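Local coordinates for protein phosphoglycerol transferase GacH (Streptococcus pyogenes MGAS5005, PDB 6DGM) that probably transfers sn-glycerol-1-phosphate to streptococcal rhamnose polysaccharide, using a manganese-binding, sulfatase-like domain of a membrane protein, the part described here, at residues K247-F252 and V265-D270; T7-E12 and L358-Y363; R135-P140 and T150-L155; E302-P307 and L318-D323. All coordinates share one frame; numbering follows the deposited sequence.

Contact 1 of 4, residues K247-F252 and V265-D270; sequences KETRAF and VVFYGD. With MN (manganese (II) ion), chain C.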
# COMPACT_ATOMS: atom_id res chain seq x y z
N LYS A 247 10.97 9.34 -13.57
CA LYS A 247 12.43 9.38 -13.62
C LYS A 247 13.05 9.26 -12.23
O LYS A 247 14.07 8.57 -12.07
CB LYS A 247 12.88 10.67 -14.30
CG LYS A 247 12.48 10.75 -15.75
CD LYS A 247 12.90 12.09 -16.33
CE LYS A 247 12.37 12.26 -17.74
NZ LYS A 247 10.88 12.20 -17.77
N GLU A 248 12.47 9.93 -11.23
CA GLU A 248 13.05 9.88 -9.90
C GLU A 248 12.90 8.50 -9.28
O GLU A 248 13.75 8.09 -8.48
CB GLU A 248 12.44 10.95 -9.00
CG GLU A 248 12.65 12.38 -9.48
CD GLU A 248 14.11 12.79 -9.49
OE1 GLU A 248 14.95 12.11 -8.84
OE2 GLU A 248 14.44 13.82 -10.15
N THR A 249 11.81 7.78 -9.59
CA THR A 249 11.62 6.44 -9.06
C THR A 249 12.69 5.50 -9.62
O THR A 249 13.27 4.70 -8.88
CB THR A 249 10.20 5.95 -9.40
OG1 THR A 249 9.22 6.83 -8.83
CG2 THR A 249 9.95 4.52 -8.87
N ARG A 250 12.98 5.60 -10.92
CA ARG A 250 14.08 4.81 -11.47
C ARG A 250 15.40 5.12 -10.77
O ARG A 250 16.15 4.21 -10.42
CB ARG A 250 14.21 5.07 -12.98
CG ARG A 250 15.46 4.47 -13.61
CD ARG A 250 15.56 4.85 -15.07
NE ARG A 250 16.83 4.45 -15.67
CZ ARG A 250 17.15 4.63 -16.95
NH1 ARG A 250 16.29 5.21 -17.77
NH2 ARG A 250 18.33 4.22 -17.41
N ALA A 251 15.71 6.41 -10.60
CA ALA A 251 16.97 6.80 -9.96
C ALA A 251 17.04 6.28 -8.53
O ALA A 251 18.11 5.86 -8.07
CB ALA A 251 17.14 8.32 -9.99
N PHE A 252 15.92 6.33 -7.81
CA PHE A 252 15.86 5.79 -6.46
C PHE A 252 16.18 4.30 -6.44
O PHE A 252 17.00 3.84 -5.64
CB PHE A 252 14.45 6.06 -5.93
CG PHE A 252 14.15 5.48 -4.57
CD1 PHE A 252 14.92 5.79 -3.47
CD2 PHE A 252 13.05 4.65 -4.41
CE1 PHE A 252 14.60 5.27 -2.21
CE2 PHE A 252 12.73 4.12 -3.16
CZ PHE A 252 13.50 4.45 -2.06
N VAL A 265 10.83 -2.92 -1.99
CA VAL A 265 9.93 -1.78 -2.07
C VAL A 265 8.56 -2.27 -2.54
O VAL A 265 8.47 -2.95 -3.57
CB VAL A 265 10.45 -0.71 -3.04
CG1 VAL A 265 9.48 0.45 -3.15
CG2 VAL A 265 11.85 -0.22 -2.64
N VAL A 266 7.52 -1.92 -1.80
CA VAL A 266 6.14 -2.07 -2.23
C VAL A 266 5.68 -0.67 -2.64
O VAL A 266 5.53 0.21 -1.80
CB VAL A 266 5.25 -2.63 -1.12
CG1 VAL A 266 3.82 -2.76 -1.61
CG2 VAL A 266 5.78 -3.98 -0.61
N PHE A 267 5.50 -0.46 -3.94
CA PHE A 267 5.22 0.85 -4.52
C PHE A 267 3.83 0.81 -5.12
O PHE A 267 3.51 -0.10 -5.88
CB PHE A 267 6.24 1.11 -5.64
CG PHE A 267 6.11 2.44 -6.30
CD1 PHE A 267 5.20 2.62 -7.33
CD2 PHE A 267 6.91 3.51 -5.91
CE1 PHE A 267 5.08 3.85 -7.95
CE2 PHE A 267 6.79 4.75 -6.54
CZ PHE A 267 5.86 4.91 -7.57
N TYR A 268 3.00 1.81 -4.80
CA TYR A 268 1.63 1.78 -5.31
C TYR A 268 1.04 3.18 -5.30
O TYR A 268 1.37 4.01 -4.44
CB TYR A 268 0.74 0.83 -4.48
CG TYR A 268 0.46 1.32 -3.07
CD1 TYR A 268 1.41 1.19 -2.06
CD2 TYR A 268 -0.77 1.90 -2.74
CE1 TYR A 268 1.16 1.63 -0.78
CE2 TYR A 268 -1.04 2.34 -1.45
CZ TYR A 268 -0.08 2.19 -0.48
OH TYR A 268 -0.36 2.62 0.80
N GLY A 269 0.15 3.43 -6.25
CA GLY A 269 -0.69 4.61 -6.16
C GLY A 269 -1.90 4.32 -5.29
O GLY A 269 -2.51 3.24 -5.36
N ASP A 270 -2.27 5.29 -4.45
CA ASP A 270 -3.37 5.07 -3.52
C ASP A 270 -4.74 5.11 -4.20
O ASP A 270 -5.65 4.39 -3.78
CB ASP A 270 -3.30 6.02 -2.32
CG ASP A 270 -3.22 7.50 -2.69
OD1 ASP A 270 -2.92 7.85 -3.86
OD2 ASP A 270 -3.48 8.34 -1.80
MN MN C . -4.16 10.29 -1.79
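Behind the manganese site of the sulfatase-like domain, Thr249 of helix 229-257 packs against Phe267 of strand 263-269. The two side chains approach from opposite directions, and both branches of the threonine touch the same ring corner: OG1 and CG2 of Thr249 each lie 3.9 Å from CE2 of Phe267. The methyl stands anti to the backbone N (chi1, measured to OG1, is -59°), which turns both branches to the strand. The hydroxyl is not left to the ring, since Thr249 OG1 hydrogen-bonds to Tyr186 OH and to Thr245 O one turn earlier. A second, looser touch follows one helical turn later, where CE2 of Phe252 meets CG2 of Val265 at 4.5 Å. No hydrogen bond crosses between the segments, and the CA atoms of Thr249 and Phe267 are 9.6 Å apart, as expected for a helix lying on a sheet through side chains alone.

The topology is a beta-alpha-beta crossover: helix 229-257 carries the chain from strand 200-204 to the parallel strand 263-269, with strand 40-46 between them. Alternation along the strand sends Val265 and Phe267 to this helix. Just past the strand, Asp270 binds manganese through OD2 at 2.1 Å, beside Glu47, Thr89, His271 and a phosphate oxygen of the bound sn-glycerol-1-phosphate, while its OD1 is hydrogen-bonded to Ser48 N.

Contact 2 of 4, residues T7-E12 and L358-Y363; sequences TNYSQE and LKNIQY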
# COMPACT_ATOMS: atom_id res chain seq x y z
N THR A 7 -21.86 -14.27 11.74
CA THR A 7 -22.89 -15.05 12.41
C THR A 7 -22.31 -16.22 13.19
O THR A 7 -22.91 -16.66 14.18
CB THR A 7 -23.95 -15.53 11.42
OG1 THR A 7 -23.34 -16.31 10.39
CG2 THR A 7 -24.65 -14.34 10.79
N ASN A 8 -21.14 -16.72 12.80
CA ASN A 8 -20.51 -17.84 13.48
C ASN A 8 -19.37 -17.42 14.41
O ASN A 8 -18.59 -18.27 14.86
CB ASN A 8 -20.00 -18.87 12.47
CG ASN A 8 -18.93 -18.31 11.55
OD1 ASN A 8 -18.82 -17.09 11.36
ND2 ASN A 8 -18.13 -19.19 10.97
N TYR A 9 -19.26 -16.13 14.71
CA TYR A 9 -18.22 -15.67 15.63
C TYR A 9 -18.44 -16.24 17.02
O TYR A 9 -19.53 -16.17 17.59
CB TYR A 9 -18.23 -14.14 15.69
CG TYR A 9 -17.16 -13.56 16.60
CD1 TYR A 9 -15.82 -13.56 16.22
CD2 TYR A 9 -17.50 -13.03 17.83
CE1 TYR A 9 -14.86 -13.03 17.05
CE2 TYR A 9 -16.55 -12.49 18.66
CZ TYR A 9 -15.22 -12.49 18.28
OH TYR A 9 -14.29 -11.93 19.12
N SER A 10 -17.36 -16.78 17.59
CA SER A 10 -17.38 -17.45 18.87
C SER A 10 -15.96 -17.86 19.19
O SER A 10 -15.09 -17.88 18.31
CB SER A 10 -18.27 -18.70 18.86
OG SER A 10 -17.65 -19.73 18.12
N GLN A 11 -15.73 -18.18 20.47
CA GLN A 11 -14.43 -18.70 20.89
C GLN A 11 -14.07 -19.96 20.11
O GLN A 11 -12.91 -20.12 19.69
CB GLN A 11 -14.47 -18.96 22.40
CG GLN A 11 -13.11 -19.08 23.06
CD GLN A 11 -13.19 -19.21 24.57
OE1 GLN A 11 -14.17 -18.83 25.20
NE2 GLN A 11 -12.14 -19.76 25.17
N GLU A 12 -15.04 -20.86 19.90
CA GLU A 12 -14.75 -22.11 19.20
C GLU A 12 -14.41 -21.86 17.74
O GLU A 12 -13.50 -22.51 17.19
CB GLU A 12 -15.94 -23.07 19.35
CG GLU A 12 -16.08 -23.66 20.74
CD GLU A 12 -17.22 -24.68 20.84
OE1 GLU A 12 -18.00 -24.80 19.88
OE2 GLU A 12 -17.32 -25.36 21.89
N LEU A 358 -11.39 -14.79 7.46
CA LEU A 358 -10.83 -13.46 7.63
C LEU A 358 -11.73 -12.56 8.46
O LEU A 358 -11.25 -11.84 9.35
CB LEU A 358 -10.54 -12.84 6.26
CG LEU A 358 -10.01 -11.42 6.30
CD1 LEU A 358 -8.68 -11.35 7.04
CD2 LEU A 358 -9.85 -10.85 4.89
N LYS A 359 -13.05 -12.57 8.19
CA LYS A 359 -13.95 -11.67 8.90
C LYS A 359 -13.96 -11.97 10.40
O LYS A 359 -14.02 -11.06 11.22
CB LYS A 359 -15.36 -11.77 8.32
CG LYS A 359 -15.52 -11.15 6.94
CD LYS A 359 -16.84 -11.49 6.29
CE LYS A 359 -16.92 -10.86 4.91
NZ LYS A 359 -18.14 -11.24 4.17
N ASN A 360 -13.90 -13.25 10.77
CA ASN A 360 -13.87 -13.59 12.19
C ASN A 360 -12.60 -13.05 12.85
O ASN A 360 -12.66 -12.51 13.97
CB ASN A 360 -14.03 -15.09 12.39
CG ASN A 360 -15.48 -15.51 12.44
OD1 ASN A 360 -16.20 -15.18 13.38
ND2 ASN A 360 -15.94 -16.22 11.41
N ILE A 361 -11.45 -13.18 12.19
CA ILE A 361 -10.21 -12.62 12.72
C ILE A 361 -10.29 -11.11 12.81
O ILE A 361 -9.91 -10.49 13.81
CB ILE A 361 -9.02 -13.07 11.85
CG1 ILE A 361 -8.85 -14.59 11.89
CG2 ILE A 361 -7.73 -12.32 12.26
CD1 ILE A 361 -8.57 -15.17 13.28
N GLN A 362 -10.77 -10.49 11.73
CA GLN A 362 -10.85 -9.03 11.63
C GLN A 362 -11.78 -8.46 12.68
O GLN A 362 -11.48 -7.43 13.29
CB GLN A 362 -11.34 -8.72 10.22
CG GLN A 362 -11.43 -7.24 9.85
CD GLN A 362 -11.54 -7.04 8.35
OE1 GLN A 362 -11.53 -8.00 7.57
NE2 GLN A 362 -11.69 -5.78 7.94
N TYR A 363 -12.92 -9.12 12.90
CA TYR A 363 -13.81 -8.70 13.97
C TYR A 363 -13.14 -8.89 15.32
O TYR A 363 -13.16 -7.98 16.17
CB TYR A 363 -15.12 -9.48 13.87
CG TYR A 363 -16.16 -9.04 14.86
CD1 TYR A 363 -16.98 -7.95 14.59
CD2 TYR A 363 -16.34 -9.70 16.07
CE1 TYR A 363 -17.93 -7.54 15.49
CE2 TYR A 363 -17.28 -9.30 16.97
CZ TYR A 363 -18.07 -8.22 16.68
OH TYR A 363 -19.01 -7.83 17.61
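The CA atoms of Tyr9 and Asn360 are 5.9 Å apart, where the non-helical residues leading into helix 11-29 run past helix 349-365. Asn360 serves both neighbours with the two ends of its amide. Its ND2 donates to OD1 of Asn8 over 3.0 Å in a straight bond (N-H...O 179°) that lies in the donor's own amide plane but reaches the acceptor from above the carbonyl plane. Asn360 ND2 also bonds back to Asn356 O, and Asn356 OD1 is held by ND2 of Asn8, so the side chain of Asn8 is gripped from two consecutive turns of the helix.

The other end, Asn360 OD1, lies 3.1 Å from CA of Tyr9 and 3.3 Å from CD1 of Tyr9, at the ring's edge. The Tyr9 ring and the Asn360 amide are nearly coplanar, the two side chains running by one another in opposite senses, so this oxygen faces C-H groups; it is not hydrogen-bonded to Tyr9 N. With CG anti to the backbone N (chi1 -179°), the Tyr9 ring swings onto the helix and offers a face to Tyr363. CE2 of Tyr363 approaches CE2 of Tyr9 to 3.7 Å, and CD2 of Tyr363 stands over the ring centre. The Tyr9 hydroxyl is fixed separately, by Asp364 OD1 and Lys369 N.

Ring planes at 74° with centroids 4.8 Å apart define a T-shaped stack, and the neighbouring Ser10, whose OG caps Thr13 N, is a serine N-cap: a capped helix start docked on a C-terminal helix.

Contact 3 of 4, residues R135-P140 and T150-L155; sequences RIAMHP and TVYSNL. With 1GP (sn-glycerol-1-phosphate), chain D.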
# COMPACT_ATOMS: atom_id res chain seq x y z
N ARG A 135 11.89 1.49 12.83
CA ARG A 135 10.61 1.76 12.18
C ARG A 135 10.54 3.25 11.90
O ARG A 135 10.59 4.06 12.83
CB ARG A 135 9.44 1.38 13.09
CG ARG A 135 9.37 -0.08 13.47
CD ARG A 135 8.29 -0.30 14.54
NE ARG A 135 8.46 -1.62 15.14
CZ ARG A 135 7.99 -1.99 16.32
NH1 ARG A 135 7.29 -1.11 17.04
NH2 ARG A 135 8.23 -3.21 16.78
N ILE A 136 10.39 3.61 10.63
CA ILE A 136 10.47 5.01 10.21
C ILE A 136 9.28 5.33 9.33
O ILE A 136 9.03 4.63 8.34
CB ILE A 136 11.78 5.29 9.44
CG1 ILE A 136 12.99 4.98 10.33
CG2 ILE A 136 11.78 6.73 8.88
CD1 ILE A 136 14.34 5.01 9.59
N ALA A 137 8.54 6.40 9.66
CA ALA A 137 7.49 6.94 8.82
C ALA A 137 7.91 8.28 8.23
O ALA A 137 8.70 9.00 8.83
CB ALA A 137 6.17 7.13 9.62
N MET A 138 7.38 8.59 7.05
CA MET A 138 7.74 9.82 6.34
C MET A 138 6.55 10.33 5.55
O MET A 138 5.97 9.58 4.77
CB MET A 138 8.88 9.54 5.36
CG MET A 138 10.10 8.97 6.01
SD MET A 138 11.41 8.50 4.83
CE MET A 138 11.57 9.96 3.94
N HIS A 139 6.24 11.62 5.71
CA HIS A 139 5.17 12.25 4.93
C HIS A 139 5.35 13.77 4.90
O HIS A 139 5.36 14.40 5.96
CB HIS A 139 3.81 11.94 5.56
CG HIS A 139 2.66 12.61 4.87
ND1 HIS A 139 2.40 12.45 3.52
CD2 HIS A 139 1.67 13.40 5.35
CE1 HIS A 139 1.31 13.12 3.20
NE2 HIS A 139 0.86 13.72 4.29
N PRO A 140 5.50 14.39 3.71
CA PRO A 140 5.77 15.84 3.70
C PRO A 140 4.51 16.70 3.82
O PRO A 140 4.14 17.46 2.94
CB PRO A 140 6.53 16.04 2.38
CG PRO A 140 6.30 14.86 1.56
CD PRO A 140 5.79 13.75 2.42
N THR A 150 -0.51 9.87 15.90
CA THR A 150 -1.01 8.96 16.92
C THR A 150 -0.84 7.51 16.50
O THR A 150 -0.43 6.66 17.30
CB THR A 150 -2.49 9.27 17.15
OG1 THR A 150 -2.59 10.60 17.65
CG2 THR A 150 -3.08 8.29 18.13
N VAL A 151 -1.14 7.21 15.23
CA VAL A 151 -1.03 5.85 14.74
C VAL A 151 0.42 5.37 14.82
O VAL A 151 0.72 4.31 15.38
CB VAL A 151 -1.56 5.75 13.30
CG1 VAL A 151 -1.25 4.40 12.70
CG2 VAL A 151 -3.04 6.03 13.27
N TYR A 152 1.34 6.14 14.23
CA TYR A 152 2.73 5.69 14.20
C TYR A 152 3.36 5.67 15.58
O TYR A 152 4.20 4.82 15.85
CB TYR A 152 3.56 6.48 13.17
CG TYR A 152 3.18 6.07 11.76
CD1 TYR A 152 3.51 4.81 11.28
CD2 TYR A 152 2.46 6.93 10.94
CE1 TYR A 152 3.15 4.43 10.00
CE2 TYR A 152 2.08 6.54 9.67
CZ TYR A 152 2.43 5.27 9.21
OH TYR A 152 2.08 4.84 7.96
N SER A 153 2.95 6.58 16.47
CA SER A 153 3.39 6.53 17.86
C SER A 153 2.92 5.25 18.54
O SER A 153 3.70 4.58 19.23
CB SER A 153 2.90 7.77 18.60
OG SER A 153 3.24 7.68 19.98
N ASN A 154 1.66 4.89 18.35
CA ASN A 154 1.16 3.68 18.99
C ASN A 154 1.72 2.42 18.36
O ASN A 154 1.73 1.37 19.02
CB ASN A 154 -0.36 3.67 18.98
CG ASN A 154 -0.93 4.50 20.09
OD1 ASN A 154 -0.60 4.29 21.26
ND2 ASN A 154 -1.76 5.45 19.75
N LEU A 155 2.18 2.50 17.11
CA LEU A 155 2.90 1.41 16.47
C LEU A 155 4.38 1.43 16.83
O LEU A 155 5.14 0.63 16.29
CB LEU A 155 2.74 1.46 14.95
CG LEU A 155 1.33 1.15 14.43
CD1 LEU A 155 1.27 1.25 12.92
CD2 LEU A 155 0.87 -0.23 14.91
C3 1GP D . -2.19 14.60 3.21
O3 1GP D . -2.08 12.19 2.85
C2 1GP D . -2.96 13.33 2.92
O2 1GP D . -1.65 14.63 4.53
C1 1GP D . -3.74 13.46 1.62
O1P 1GP D . -4.70 12.40 1.51
O2P 1GP D . -5.26 12.13 -1.08
O3P 1GP D . -6.94 11.58 0.88
O4P 1GP D . -6.30 13.98 0.34
P 1GP D . -5.82 12.50 0.34
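Ala137, Leu155 and Arg135 bury the most surface here, joining strand 135-139 to the helix that follows it. The methyl of Ala137 sits over the centre of the Tyr152 ring, with CB 3.8 Å from the ring centroid and only 8° off its normal, the geometry of a CH-pi contact. CG of Tyr152 is anti to its carbonyl carbon (chi1 -72°), which directs the ring toward the strand, and the turn about CB-CG presents its face to Ala137. That ring is fixed at its far end, where OH bonds to Glu93 OE2 and Ser202 OG, and Phe157 and Phe160 meet it edge-to-face.

Leu155, the first residue beyond helix 148-154, takes part through its carbonyl more than through its side chain. Arg135, extended from CG to NE, brings NH1 to within 2.9 Å of Leu155 O. The N-H...O angle of 124° makes this a weak hydrogen bond; Arg135 NH2 has another acceptor in Tyr130 O.

These pieces belong to the beta-alpha-beta unit that continues into strand 159-162. At the other end of strand 135-139 lies the ligand pocket, where NE2 of His139 is hydrogen-bonded to O2 of sn-glycerol-1-phosphate over 2.7 Å, while His139 ND1 is bonded to Ile204 O.

The polarity is therefore divided: the middle of the interface is apolar, and at its edge a guanidinium lies near the carbonyl end of a helix, where its positive charge probably complements the helix dipole.

Contact 4 of 4, residues E302-P307 and L318-D323; sequences EKKNHP and LFEHTD. With CA (calcium ion), chain E.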
# COMPACT_ATOMS: atom_id res chain seq x y z
N GLU A 302 11.81 -12.38 -8.62
CA GLU A 302 10.81 -13.19 -9.27
C GLU A 302 9.69 -12.28 -9.78
O GLU A 302 9.64 -11.08 -9.47
CB GLU A 302 10.22 -14.20 -8.29
CG GLU A 302 11.22 -15.22 -7.78
CD GLU A 302 11.54 -16.29 -8.80
OE1 GLU A 302 10.60 -16.82 -9.43
OE2 GLU A 302 12.74 -16.60 -8.99
N LYS A 303 8.80 -12.84 -10.58
CA LYS A 303 7.61 -12.13 -11.04
C LYS A 303 6.44 -13.07 -10.76
O LYS A 303 6.13 -13.95 -11.57
CB LYS A 303 7.71 -11.72 -12.50
CG LYS A 303 6.58 -10.83 -12.95
CD LYS A 303 6.90 -10.07 -14.23
CE LYS A 303 5.66 -9.36 -14.74
NZ LYS A 303 5.07 -8.42 -13.76
N LYS A 304 5.81 -12.89 -9.60
CA LYS A 304 4.65 -13.68 -9.23
C LYS A 304 3.42 -13.11 -9.93
O LYS A 304 3.32 -11.91 -10.19
CB LYS A 304 4.44 -13.62 -7.71
CG LYS A 304 5.65 -14.01 -6.88
CD LYS A 304 5.94 -15.50 -7.00
CE LYS A 304 7.12 -15.91 -6.12
NZ LYS A 304 7.37 -17.38 -6.17
N ASN A 305 2.47 -13.99 -10.24
CA ASN A 305 1.31 -13.63 -11.05
C ASN A 305 0.21 -13.12 -10.14
O ASN A 305 -0.52 -13.91 -9.54
CB ASN A 305 0.85 -14.84 -11.85
CG ASN A 305 -0.33 -14.53 -12.75
OD1 ASN A 305 -0.50 -13.40 -13.20
ND2 ASN A 305 -1.15 -15.53 -13.02
N HIS A 306 0.08 -11.80 -10.05
CA HIS A 306 -0.97 -11.15 -9.25
C HIS A 306 -1.44 -9.91 -9.99
O HIS A 306 -1.15 -8.77 -9.60
CB HIS A 306 -0.43 -10.77 -7.87
CG HIS A 306 -0.07 -11.94 -7.02
ND1 HIS A 306 -1.00 -12.87 -6.60
CD2 HIS A 306 1.12 -12.36 -6.52
CE1 HIS A 306 -0.40 -13.80 -5.87
NE2 HIS A 306 0.89 -13.51 -5.81
N PRO A 307 -2.19 -10.10 -11.08
CA PRO A 307 -2.51 -8.94 -11.95
C PRO A 307 -3.41 -7.91 -11.31
O PRO A 307 -3.39 -6.75 -11.73
CB PRO A 307 -3.17 -9.57 -13.18
CG PRO A 307 -3.62 -10.95 -12.72
CD PRO A 307 -2.64 -11.38 -11.66
N LEU A 318 4.22 -9.51 -0.27
CA LEU A 318 5.61 -9.22 0.06
C LEU A 318 6.30 -10.46 0.61
O LEU A 318 7.44 -10.77 0.25
CB LEU A 318 5.67 -8.08 1.08
CG LEU A 318 6.99 -7.86 1.81
CD1 LEU A 318 7.98 -7.20 0.86
CD2 LEU A 318 6.82 -7.04 3.07
N PHE A 319 5.63 -11.17 1.52
CA PHE A 319 6.19 -12.42 2.03
C PHE A 319 6.44 -13.40 0.89
O PHE A 319 7.48 -14.07 0.85
CB PHE A 319 5.27 -13.04 3.07
CG PHE A 319 5.44 -12.50 4.47
CD1 PHE A 319 4.90 -11.28 4.83
CD2 PHE A 319 6.13 -13.22 5.42
CE1 PHE A 319 5.05 -10.79 6.13
CE2 PHE A 319 6.30 -12.74 6.70
CZ PHE A 319 5.76 -11.53 7.07
N GLU A 320 5.48 -13.52 -0.03
CA GLU A 320 5.66 -14.45 -1.14
C GLU A 320 6.82 -14.02 -2.04
O GLU A 320 7.66 -14.84 -2.44
CB GLU A 320 4.38 -14.56 -1.96
CG GLU A 320 4.47 -15.60 -3.05
CD GLU A 320 3.32 -15.52 -4.02
OE1 GLU A 320 2.92 -14.38 -4.40
OE2 GLU A 320 2.82 -16.59 -4.40
N HIS A 321 6.87 -12.73 -2.38
CA HIS A 321 7.90 -12.24 -3.29
C HIS A 321 9.29 -12.46 -2.72
O HIS A 321 10.21 -12.86 -3.44
CB HIS A 321 7.68 -10.75 -3.62
CG HIS A 321 8.68 -10.20 -4.58
ND1 HIS A 321 8.60 -10.42 -5.93
CD2 HIS A 321 9.81 -9.49 -4.37
CE1 HIS A 321 9.64 -9.86 -6.53
NE2 HIS A 321 10.38 -9.28 -5.60
N THR A 322 9.46 -12.22 -1.42
CA THR A 322 10.74 -12.40 -0.76
C THR A 322 10.96 -13.81 -0.24
O THR A 322 12.00 -14.05 0.39
CB THR A 322 10.88 -11.42 0.40
OG1 THR A 322 9.88 -11.68 1.39
CG2 THR A 322 10.76 -9.99 -0.09
N ASP A 323 10.02 -14.73 -0.46
CA ASP A 323 10.14 -16.13 -0.00
C ASP A 323 10.35 -16.22 1.51
O ASP A 323 11.13 -17.03 2.01
CB ASP A 323 11.25 -16.87 -0.76
CG ASP A 323 11.01 -18.37 -0.82
OD1 ASP A 323 9.85 -18.77 -1.05
OD2 ASP A 323 11.99 -19.12 -0.66
CA CA E . 9.97 -20.91 -2.17
O HOH W 1 11.87 -12.22 -5.75
O HOH W 2 4.62 -18.71 -5.00
O HOH W 3 12.12 -21.84 -1.44
O HOH W 4 7.34 -21.02 -1.61
O HOH W 5 9.85 -23.15 -3.72
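Glu320 reaches from the last turn of helix 314-321 to His306 in the loop before strand 308-310. CG of Glu320 is anti to the backbone N (chi1 -175°) and the chain stays extended beyond it, so OE1 meets the imidazole at its edge, with the carboxylate twisted well out of the ring plane. NE2 of His306 donates to OE1 of Glu320 over 2.6 Å with an N-H...O angle of 159°, in the plane of the ring and onto the syn lone pair. The carboxylate would be expected to favour a protonated imidazole.

Lys304 bends at chi2 (-69°) and passes obliquely across the Glu320 side chain, its CG 3.7 Å from OE1 of Glu320. The ammonium does not close a salt bridge: NZ of Lys304 is 4.9 Å from OE2 of Glu320, and a water bonded to both spans the gap.

The helix ends here in a Schellman motif, with Asp323 at positive phi and its N bonded to Glu320 O at 3.1 Å. Thr322 adds to that end, N and OG1 both bonding Leu318 O from opposite faces of its carbonyl plane.

His321 meets the loop by its edge, CE1 being 3.2 Å from Glu302 O; its two nitrogens are fixed by Asn301 OD1 and Thr76 OG1. A water over one face of the His321 ring, toward its rim, accepts from Glu302 N and donates to His321 O. Past the turn, Asp323 OD1 binds calcium at 2.4 Å together with the backbone O of Asp31 and three waters, and Asp323 OD2 accepts from one of those waters.

Along the chain contact 3 comes first, then contact 1, then contact 4, all within the sulfatase-like part of the chain and between the two segments of contact 2, which joins residues near the two ends. Contacts 1 and 3 use strands 263-269 and 135-139 of the same mixed sheet, their centres 20 Å apart, and each leads to the manganese and glycerol phosphate pocket, probably the active site, one to manganese and the other to the ligand. Contact 4 touches contact 1 where Val266 CG2 packs on Leu318 CD1 (4.2 Å), and reaches the separate calcium site. Contact 2, centred about 37 Å from contact 1 across the chain's centre, ties the terminal helices together away from both metals.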